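Local coordinates for protein probable UTP--glucose-1-phosphate uridylyltransferase YngB (Bacillus subtilis subsp. subtilis str. 168, PDB 7B1R) that catalyses the formation of UDP-glucose and diphosphate from glucose-1-phosphate and UTP, feeding glycolipid synthesis and wall teichoic acid glucosylation during anaerobic growth, at residues 158-163 with 202-207; 170-175 with 190-195; 181-186 with 245-250. One frame throughout, in Å; residues are numbered along the deposited sequence.

Interaction 1 (158-163 with 202-207); sequences GVQSVL and AVMGRY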
loop_
_atom_site.group_PDB
_atom_site.type_symbol
_atom_site.label_atom_id
_atom_site.label_comp_id
_atom_site.label_asym_id
_atom_site.label_seq_id
_atom_site.Cartn_x
_atom_site.Cartn_y
_atom_site.Cartn_z
ATOM N N GLY A 158 -21.690 10.394 14.889
ATOM C CA GLY A 158 -21.929 10.473 13.457
ATOM C C GLY A 158 -22.484 9.154 12.934
ATOM O O GLY A 158 -21.952 8.087 13.282
ATOM N N VAL A 159 -23.556 9.253 12.121
ATOM C CA VAL A 159 -24.308 8.080 11.684
ATOM C C VAL A 159 -24.628 8.119 10.191
ATOM O O VAL A 159 -24.603 9.165 9.514
ATOM C CB VAL A 159 -25.592 7.804 12.498
ATOM C CG1 VAL A 159 -25.297 7.248 13.882
ATOM C CG2 VAL A 159 -26.560 8.986 12.544
ATOM N N GLN A 160 -24.906 6.896 9.719
ATOM C CA GLN A 160 -25.512 6.575 8.435
ATOM C C GLN A 160 -26.297 5.279 8.622
ATOM O O GLN A 160 -26.123 4.564 9.626
ATOM C CB GLN A 160 -24.461 6.488 7.328
ATOM C CG GLN A 160 -24.010 7.847 6.804
ATOM C CD GLN A 160 -23.136 7.661 5.588
ATOM O OE1 GLN A 160 -22.639 6.558 5.333
ATOM N NE2 GLN A 160 -22.949 8.726 4.817
ATOM N N SER A 161 -27.207 5.001 7.682
ATOM C CA SER A 161 -27.959 3.761 7.818
ATOM C C SER A 161 -27.239 2.607 7.123
ATOM O O SER A 161 -26.347 2.819 6.298
ATOM C CB SER A 161 -29.378 3.898 7.375
ATOM O OG SER A 161 -29.457 4.826 6.310
ATOM N N VAL A 162 -27.625 1.384 7.497
ATOM C CA VAL A 162 -26.996 0.206 6.938
ATOM C C VAL A 162 -28.073 -0.861 6.710
ATOM O O VAL A 162 -29.156 -0.760 7.282
ATOM C CB VAL A 162 -25.807 -0.222 7.822
ATOM C CG1 VAL A 162 -26.234 -0.691 9.204
ATOM C CG2 VAL A 162 -24.911 -1.242 7.134
ATOM N N LEU A 163 -27.808 -1.832 5.817
ATOM C CA LEU A 163 -28.780 -2.889 5.563
ATOM C C LEU A 163 -28.744 -3.846 6.752
ATOM O O LEU A 163 -27.669 -4.143 7.277
ATOM C CB LEU A 163 -28.497 -3.627 4.245
ATOM C CG LEU A 163 -27.714 -2.867 3.172
ATOM C CD1 LEU A 163 -26.778 -3.809 2.429
ATOM C CD2 LEU A 163 -28.624 -2.105 2.197
ATOM N N ALA A 202 -26.200 3.119 12.123
ATOM C CA ALA A 202 -24.917 2.700 12.682
ATOM C C ALA A 202 -23.935 3.870 12.840
ATOM O O ALA A 202 -23.900 4.802 12.023
ATOM C CB ALA A 202 -24.343 1.589 11.833
ATOM N N VAL A 203 -23.127 3.818 13.911
ATOM C CA VAL A 203 -22.132 4.858 14.163
ATOM C C VAL A 203 -20.923 4.640 13.254
ATOM O O VAL A 203 -20.417 3.516 13.146
ATOM C CB VAL A 203 -21.716 4.957 15.644
ATOM C CG1 VAL A 203 -22.945 5.172 16.507
ATOM C CG2 VAL A 203 -20.944 3.713 16.099
HETATM N N MSE A 204 -20.462 5.749 12.655
HETATM C CA MSE A 204 -19.465 5.740 11.592
HETATM C C MSE A 204 -18.137 6.293 12.105
HETATM O O MSE A 204 -17.605 7.245 11.494
HETATM C CB MSE A 204 -19.930 6.584 10.392
HETATM C CG MSE A 204 -21.097 6.012 9.578
HETATM SE SE MSE A 204 -20.987 4.086 9.156
HETATM C CE MSE A 204 -22.775 3.302 9.287
ATOM N N GLY A 205 -17.671 5.701 13.233
ATOM C CA GLY A 205 -16.447 6.056 13.939
ATOM C C GLY A 205 -16.131 7.555 13.920
ATOM O O GLY A 205 -14.983 7.973 13.816
ATOM N N ARG A 206 -17.166 8.378 14.035
ATOM C CA ARG A 206 -16.981 9.781 14.359
ATOM C C ARG A 206 -17.697 10.097 15.672
ATOM O O ARG A 206 -18.731 9.511 15.982
ATOM C CB ARG A 206 -17.452 10.612 13.177
ATOM C CG ARG A 206 -16.458 10.520 12.040
ATOM C CD ARG A 206 -17.133 11.028 10.799
ATOM N NE ARG A 206 -16.249 10.835 9.667
ATOM C CZ ARG A 206 -16.197 9.721 8.949
ATOM N NH1 ARG A 206 -16.989 8.694 9.266
ATOM N NH2 ARG A 206 -15.341 9.653 7.936
ATOM N N TYR A 207 -17.084 10.951 16.489
ATOM C CA TYR A 207 -17.648 11.331 17.774
ATOM C C TYR A 207 -17.181 12.744 18.070
ATOM O O TYR A 207 -16.052 13.087 17.742
ATOM C CB TYR A 207 -17.200 10.402 18.901
ATOM C CG TYR A 207 -17.396 8.924 18.663
ATOM C CD1 TYR A 207 -16.555 8.198 17.828
ATOM C CD2 TYR A 207 -18.368 8.217 19.345
ATOM C CE1 TYR A 207 -16.682 6.828 17.641
ATOM C CE2 TYR A 207 -18.513 6.846 19.177
ATOM C CZ TYR A 207 -17.671 6.146 18.327
ATOM O OH TYR A 207 -17.841 4.799 18.181
#
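Gly158 pairs with Arg206, whose flat guanidinium has the CB of selenomethionine Met204 at its edge, in plane; from there the group runs on to salt bridges with Asp133 and Glu44. The setting is the mixed sheet of a GT-A-type nucleotidyltransferase, where strand 158-161 runs antiparallel to a partner that turns a corner at Gly205. The positive phi of Gly205 favours glycine, and the corner lets Gly158 bond on both sides of it. Met204 N gives a hydrogen bond to Gly158 O at 2.8 Å, while Gly158 N reaches Arg206 O at 3.3 Å. Further along, Gln160 and Ala202 form a hydrogen-bonded pair. Ala202 N meets Gln160 O at 2.9 Å, and Gln160 N returns a bond to Ala202 O at 3.3 Å. Between these bonds, Val159 and Val203 are a non-hydrogen-bonded pair with side chains on one common face, and their CG1 methyls meet at 4.1 Å. Gln160 and Ala202 point to the other face. There the extended Gln160 chain carries NE2 to the carbonyls of Leu248 and Gly250, and Ala202 CB receives Val162 CG1 at 4.0 Å. Met204 sends CG beside its own backbone N (chi1 -70°), which turns the chain over Gln160. Bends at chi2 and chi3 then bring its terminal methyl CE to 3.6 Å from Gln160 O.

Interaction 2 (170-175 with 190-195); sequences YGIINT and EKPSPE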
loop_
_atom_site.group_PDB
_atom_site.type_symbol
_atom_site.label_atom_id
_atom_site.label_comp_id
_atom_site.label_asym_id
_atom_site.label_seq_id
_atom_site.Cartn_x
_atom_site.Cartn_y
_atom_site.Cartn_z
ATOM N N TYR A 170 -21.545 -3.125 13.653
ATOM C CA TYR A 170 -21.565 -1.744 14.098
ATOM C C TYR A 170 -22.141 -1.597 15.506
ATOM O O TYR A 170 -22.602 -2.564 16.111
ATOM C CB TYR A 170 -22.395 -0.914 13.126
ATOM C CG TYR A 170 -21.855 -0.793 11.728
ATOM C CD1 TYR A 170 -20.744 -0.008 11.464
ATOM C CD2 TYR A 170 -22.498 -1.396 10.655
ATOM C CE1 TYR A 170 -20.261 0.142 10.172
ATOM C CE2 TYR A 170 -22.033 -1.253 9.353
ATOM C CZ TYR A 170 -20.906 -0.483 9.116
ATOM O OH TYR A 170 -20.402 -0.312 7.866
ATOM N N GLY A 171 -22.046 -0.365 16.028
ATOM C CA GLY A 171 -22.849 0.098 17.144
ATOM C C GLY A 171 -24.090 0.801 16.605
ATOM O O GLY A 171 -23.992 1.632 15.688
ATOM N N ILE A 172 -25.252 0.439 17.169
ATOM C CA ILE A 172 -26.517 0.921 16.640
ATOM C C ILE A 172 -27.194 1.839 17.650
ATOM O O ILE A 172 -27.325 1.498 18.829
ATOM C CB ILE A 172 -27.415 -0.255 16.221
ATOM C CG1 ILE A 172 -26.693 -1.201 15.255
ATOM C CG2 ILE A 172 -28.736 0.247 15.659
ATOM C CD1 ILE A 172 -26.273 -0.559 13.950
ATOM N N ILE A 173 -27.564 3.017 17.135
ATOM C CA ILE A 173 -28.319 4.082 17.772
ATOM C C ILE A 173 -29.704 3.537 18.096
ATOM O O ILE A 173 -30.111 2.500 17.583
ATOM C CB ILE A 173 -28.473 5.184 16.723
ATOM C CG1 ILE A 173 -28.392 6.579 17.303
ATOM C CG2 ILE A 173 -29.795 5.012 16.019
ATOM C CD1 ILE A 173 -29.355 7.485 16.574
ATOM N N ASN A 174 -30.452 4.265 18.924
ATOM C CA ASN A 174 -31.775 3.817 19.324
ATOM C C ASN A 174 -32.622 5.048 19.587
ATOM O O ASN A 174 -32.714 5.491 20.729
ATOM C CB ASN A 174 -31.738 2.910 20.559
ATOM C CG ASN A 174 -33.098 2.653 21.176
ATOM O OD1 ASN A 174 -34.099 3.266 20.790
ATOM N ND2 ASN A 174 -33.138 1.739 22.133
ATOM N N THR A 175 -33.240 5.565 18.521
ATOM C CA THR A 175 -33.865 6.874 18.586
ATOM C C THR A 175 -35.249 6.823 19.233
ATOM O O THR A 175 -35.799 5.757 19.524
ATOM C CB THR A 175 -34.039 7.501 17.204
ATOM O OG1 THR A 175 -33.138 6.827 16.335
ATOM C CG2 THR A 175 -33.739 8.979 17.214
ATOM N N GLU A 190 -23.975 -2.628 21.731
ATOM C CA GLU A 190 -22.593 -2.745 21.191
ATOM C C GLU A 190 -22.715 -3.327 19.789
ATOM O O GLU A 190 -23.175 -2.621 18.975
ATOM C CB GLU A 190 -21.563 -3.428 22.082
ATOM C CG GLU A 190 -20.154 -2.942 21.766
ATOM C CD GLU A 190 -19.970 -2.083 20.519
ATOM O OE1 GLU A 190 -19.115 -2.425 19.692
ATOM O OE2 GLU A 190 -20.651 -1.058 20.388
ATOM N N LYS A 191 -22.324 -4.560 19.511
ATOM C CA LYS A 191 -22.555 -5.030 18.121
ATOM C C LYS A 191 -23.637 -6.092 18.197
ATOM O O LYS A 191 -23.256 -7.248 18.370
ATOM C CB LYS A 191 -21.259 -5.543 17.492
ATOM C CG LYS A 191 -20.216 -6.063 18.470
ATOM C CD LYS A 191 -20.401 -7.524 18.835
ATOM C CE LYS A 191 -19.394 -8.024 19.850
ATOM N NZ LYS A 191 -19.786 -7.673 21.235
ATOM N N PRO A 192 -25.106 -5.793 18.037
ATOM C CA PRO A 192 -26.317 -6.545 18.248
ATOM C C PRO A 192 -26.637 -7.491 17.092
ATOM O O PRO A 192 -26.305 -7.201 15.972
ATOM C CB PRO A 192 -27.377 -5.446 18.246
ATOM C CG PRO A 192 -26.845 -4.465 17.253
ATOM C CD PRO A 192 -25.357 -4.463 17.510
ATOM N N SER A 193 -27.265 -8.610 17.443
ATOM C CA SER A 193 -27.833 -9.579 16.517
ATOM C C SER A 193 -28.987 -8.914 15.769
ATOM O O SER A 193 -29.685 -8.081 16.343
ATOM C CB SER A 193 -28.310 -10.790 17.244
ATOM O OG SER A 193 -27.770 -10.815 18.550
ATOM N N PRO A 194 -29.228 -9.263 14.482
ATOM C CA PRO A 194 -30.025 -8.419 13.582
ATOM C C PRO A 194 -31.437 -8.045 14.035
ATOM O O PRO A 194 -32.043 -7.144 13.446
ATOM C CB PRO A 194 -30.075 -9.225 12.278
ATOM C CG PRO A 194 -28.843 -10.108 12.357
ATOM C CD PRO A 194 -28.730 -10.480 13.821
ATOM N N GLU A 195 -31.938 -8.737 15.077
ATOM C CA GLU A 195 -33.281 -8.534 15.613
ATOM C C GLU A 195 -33.211 -7.839 16.978
ATOM O O GLU A 195 -34.087 -7.036 17.318
ATOM C CB GLU A 195 -34.081 -9.848 15.613
ATOM C CG GLU A 195 -33.704 -10.835 16.712
ATOM C CD GLU A 195 -32.241 -11.238 16.740
ATOM O OE1 GLU A 195 -31.428 -10.463 17.272
ATOM O OE2 GLU A 195 -31.915 -12.313 16.213
#
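Ile172 and Pro192 meet at about a right angle: the CG1 branch of the isoleucine comes across the proline ring and touches its CG at 3.8 Å. With CG1 beside the backbone N (chi1 -54°), the branch faces the ring, and Pro192 CD is the next nearest ring atom at 4.2 Å. The proline side chain leaves its backbone toward residues 170-172, whereas the Tyr170 side chain leaves its backbone away from the loop. The tyrosine ring packs on Val162, Ala202 and Met204, and its hydroxyl is hydrogen-bonded to Arg252, so Tyr170 offers the loop chiefly its carbonyl. Tyr170 O lies 3.6 Å from Pro192 CD and 3.5 Å from Lys191 CB. It also takes a CA-H...O contact from Lys191 CA, while Gly171 CA makes the reciprocal kind of approach to Glu190 O at 3.3 Å. Glu190 leaves its backbone away from the other segment but bends at chi2, which brings OE2 back to 4.1 Å from Gly171 CA; Thr231 hydrogen-bonds that oxygen.

In the fold, this contact joins the loop after strand 182-188 to the approach to strand 173-175. It continues from the backbone bonds of Asn174 with Asn186 and of Ile172 with Val189, where the antiparallel pair opens. In bacterial UDP-glucose pyrophosphorylases a Glu-Lys-Pro run of this kind borders the sugar-phosphate site, so the contact is probably close to the active site. Since the two segments share no conventional hydrogen bond, their fit rests on apolar packing and weak C-H...O approaches, and the polar side-chain ends of Tyr170 and Glu190 are held by other parts of the chain.

Interaction 3 (181-186 with 245-250); sequences HVYEVN and ARLLEG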
loop_
_atom_site.group_PDB
_atom_site.type_symbol
_atom_site.label_atom_id
_atom_site.label_comp_id
_atom_site.label_asym_id
_atom_site.label_seq_id
_atom_site.Cartn_x
_atom_site.Cartn_y
_atom_site.Cartn_z
ATOM N N HIS A 181 -31.572 16.877 10.314
ATOM C CA HIS A 181 -30.574 15.829 10.123
ATOM C C HIS A 181 -30.086 15.235 11.442
ATOM O O HIS A 181 -29.062 14.554 11.487
ATOM C CB HIS A 181 -29.358 16.391 9.392
ATOM C CG HIS A 181 -29.649 16.838 8.004
ATOM N ND1 HIS A 181 -29.911 15.932 6.989
ATOM C CD2 HIS A 181 -29.688 18.077 7.461
ATOM C CE1 HIS A 181 -30.112 16.595 5.873
ATOM N NE2 HIS A 181 -29.971 17.915 6.137
ATOM N N VAL A 182 -30.825 15.475 12.519
ATOM C CA VAL A 182 -30.304 15.163 13.837
ATOM C C VAL A 182 -31.243 14.154 14.486
ATOM O O VAL A 182 -32.356 14.509 14.849
ATOM C CB VAL A 182 -30.204 16.453 14.681
ATOM C CG1 VAL A 182 -29.710 16.234 16.119
ATOM C CG2 VAL A 182 -29.439 17.559 13.963
ATOM N N TYR A 183 -30.806 12.902 14.636
ATOM C CA TYR A 183 -31.607 11.921 15.357
ATOM C C TYR A 183 -31.416 12.174 16.845
ATOM O O TYR A 183 -30.564 12.977 17.206
ATOM C CB TYR A 183 -31.348 10.488 14.868
ATOM C CG TYR A 183 -31.897 10.190 13.486
ATOM C CD1 TYR A 183 -31.521 10.970 12.398
ATOM C CD2 TYR A 183 -32.789 9.147 13.249
ATOM C CE1 TYR A 183 -32.007 10.741 11.123
ATOM C CE2 TYR A 183 -33.274 8.895 11.972
ATOM C CZ TYR A 183 -32.888 9.700 10.905
ATOM O OH TYR A 183 -33.353 9.541 9.627
ATOM N N GLU A 184 -32.241 11.543 17.686
ATOM C CA GLU A 184 -32.222 11.821 19.117
ATOM C C GLU A 184 -31.964 10.519 19.881
ATOM O O GLU A 184 -32.869 9.926 20.469
ATOM C CB GLU A 184 -33.438 12.662 19.554
ATOM N N VAL A 185 -30.699 10.094 19.865
ATOM C CA VAL A 185 -30.245 8.838 20.448
ATOM C C VAL A 185 -30.757 8.708 21.872
ATOM O O VAL A 185 -30.518 9.591 22.682
ATOM C CB VAL A 185 -28.708 8.758 20.493
ATOM C CG1 VAL A 185 -28.251 7.347 20.807
ATOM C CG2 VAL A 185 -28.053 9.334 19.239
ATOM N N ASN A 186 -31.373 7.566 22.170
ATOM C CA ASN A 186 -31.938 7.319 23.484
ATOM C C ASN A 186 -31.144 6.218 24.165
ATOM O O ASN A 186 -31.184 6.114 25.385
ATOM C CB ASN A 186 -33.439 7.022 23.420
ATOM C CG ASN A 186 -34.248 8.295 23.495
ATOM O OD1 ASN A 186 -34.732 8.785 22.475
ATOM N ND2 ASN A 186 -34.342 8.863 24.690
ATOM N N ALA A 245 -27.381 12.437 17.336
ATOM C CA ALA A 245 -26.722 11.828 16.199
ATOM C C ALA A 245 -26.926 12.658 14.934
ATOM O O ALA A 245 -27.958 13.287 14.727
ATOM C CB ALA A 245 -27.180 10.410 16.051
ATOM N N ARG A 246 -25.909 12.671 14.081
ATOM C CA ARG A 246 -26.028 13.431 12.857
ATOM C C ARG A 246 -25.957 12.444 11.707
ATOM O O ARG A 246 -25.011 11.657 11.640
ATOM C CB ARG A 246 -24.899 14.454 12.768
ATOM C CG ARG A 246 -24.639 14.991 11.371
ATOM C CD ARG A 246 -25.693 16.021 11.055
ATOM N NE ARG A 246 -25.258 17.000 10.076
ATOM C CZ ARG A 246 -25.596 16.964 8.793
ATOM N NH1 ARG A 246 -26.361 15.977 8.355
ATOM N NH2 ARG A 246 -25.173 17.904 7.957
ATOM N N LEU A 247 -26.978 12.488 10.842
ATOM C CA LEU A 247 -26.921 11.753 9.598
ATOM C C LEU A 247 -25.883 12.419 8.700
ATOM O O LEU A 247 -25.930 13.625 8.475
ATOM C CB LEU A 247 -28.304 11.748 8.957
ATOM C CG LEU A 247 -28.549 10.539 8.061
ATOM C CD1 LEU A 247 -28.993 9.320 8.872
ATOM C CD2 LEU A 247 -29.550 10.898 6.978
ATOM N N LEU A 248 -24.930 11.619 8.220
ATOM C CA LEU A 248 -23.759 12.172 7.575
ATOM C C LEU A 248 -24.008 12.328 6.078
ATOM O O LEU A 248 -24.322 11.367 5.385
ATOM C CB LEU A 248 -22.578 11.253 7.886
ATOM C CG LEU A 248 -22.152 11.263 9.349
ATOM C CD1 LEU A 248 -20.814 10.589 9.519
ATOM C CD2 LEU A 248 -22.066 12.689 9.852
ATOM N N GLU A 249 -23.829 13.556 5.597
ATOM C CA GLU A 249 -24.168 13.942 4.247
ATOM C C GLU A 249 -23.645 12.926 3.230
ATOM O O GLU A 249 -24.451 12.314 2.528
ATOM C CB GLU A 249 -23.737 15.390 4.005
ATOM C CG GLU A 249 -23.697 15.802 2.540
ATOM C CD GLU A 249 -22.350 16.276 2.006
ATOM O OE1 GLU A 249 -21.635 16.986 2.741
ATOM O OE2 GLU A 249 -22.020 15.953 0.844
ATOM N N GLY A 250 -22.326 12.720 3.144
ATOM C CA GLY A 250 -21.773 12.241 1.872
ATOM C C GLY A 250 -21.608 10.723 1.662
ATOM O O GLY A 250 -22.246 9.890 2.311
#
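Val185 and Ala245 mark the tight end of this contact, with Val185 CG2 3.5 Å from Ala245 CB. Here strand 182-186 pairs antiparallel with strand 245-247 in the large mixed sheet. Tyr183 and Ala245 form a hydrogen-bonded pair. Tyr183 N reaches Ala245 O at 2.9 Å, and Ala245 N returns a bond to Tyr183 O. Ile173 of the neighbouring strand also packs on Tyr183, Val185 and Ala245. A third backbone bond runs from Leu247 N to His181 O at 3.0 Å.

Toward solvent the contact thins. Leu247 CD1 comes nearest to CE1 of Tyr183, 4.0 Å away. On the other face, which carries Val182 and Arg246, the guanidinium of Arg246 stacks on the imidazole of exposed His181, centres 4.7 Å apart and planes at 30°. The arginine leaves with CG anti to its backbone N (chi1 161°) and bends at chi2, bringing its end alongside the histidine, while helix 141-152 touches it through Gln144 and Val148. With an alanine in place of Arg246, the imidazole would probably lose its stacking partner and be freer to turn. The stack sets a cationic group against the imidazole, which would be expected to disfavour protonation of His181.

Overall arrangement
Following the chain from the N terminus, the first segment to take part is 158-163 on strand 156-161; interaction 1 closes its loop when 202-207 returns beside it. Within that loop, interaction 2 closes a shorter one between 170-175 and 190-195, so it is nested. Interaction 3 starts at 181-186, inside both loops, and closes only at 245-250, crossing both others. The three meet in one sheet. Val203 N bonds to Gly171 O between interactions 1 and 2, Val159 bonds to Arg246 and Leu248 between 1 and 3, and Asn174 O receives Asn186 N between 2 and 3. Together they tie strands 156-161, 173-175, 182-188, 201-204, 206-210 and 244-247 to the loop following strand 182-188.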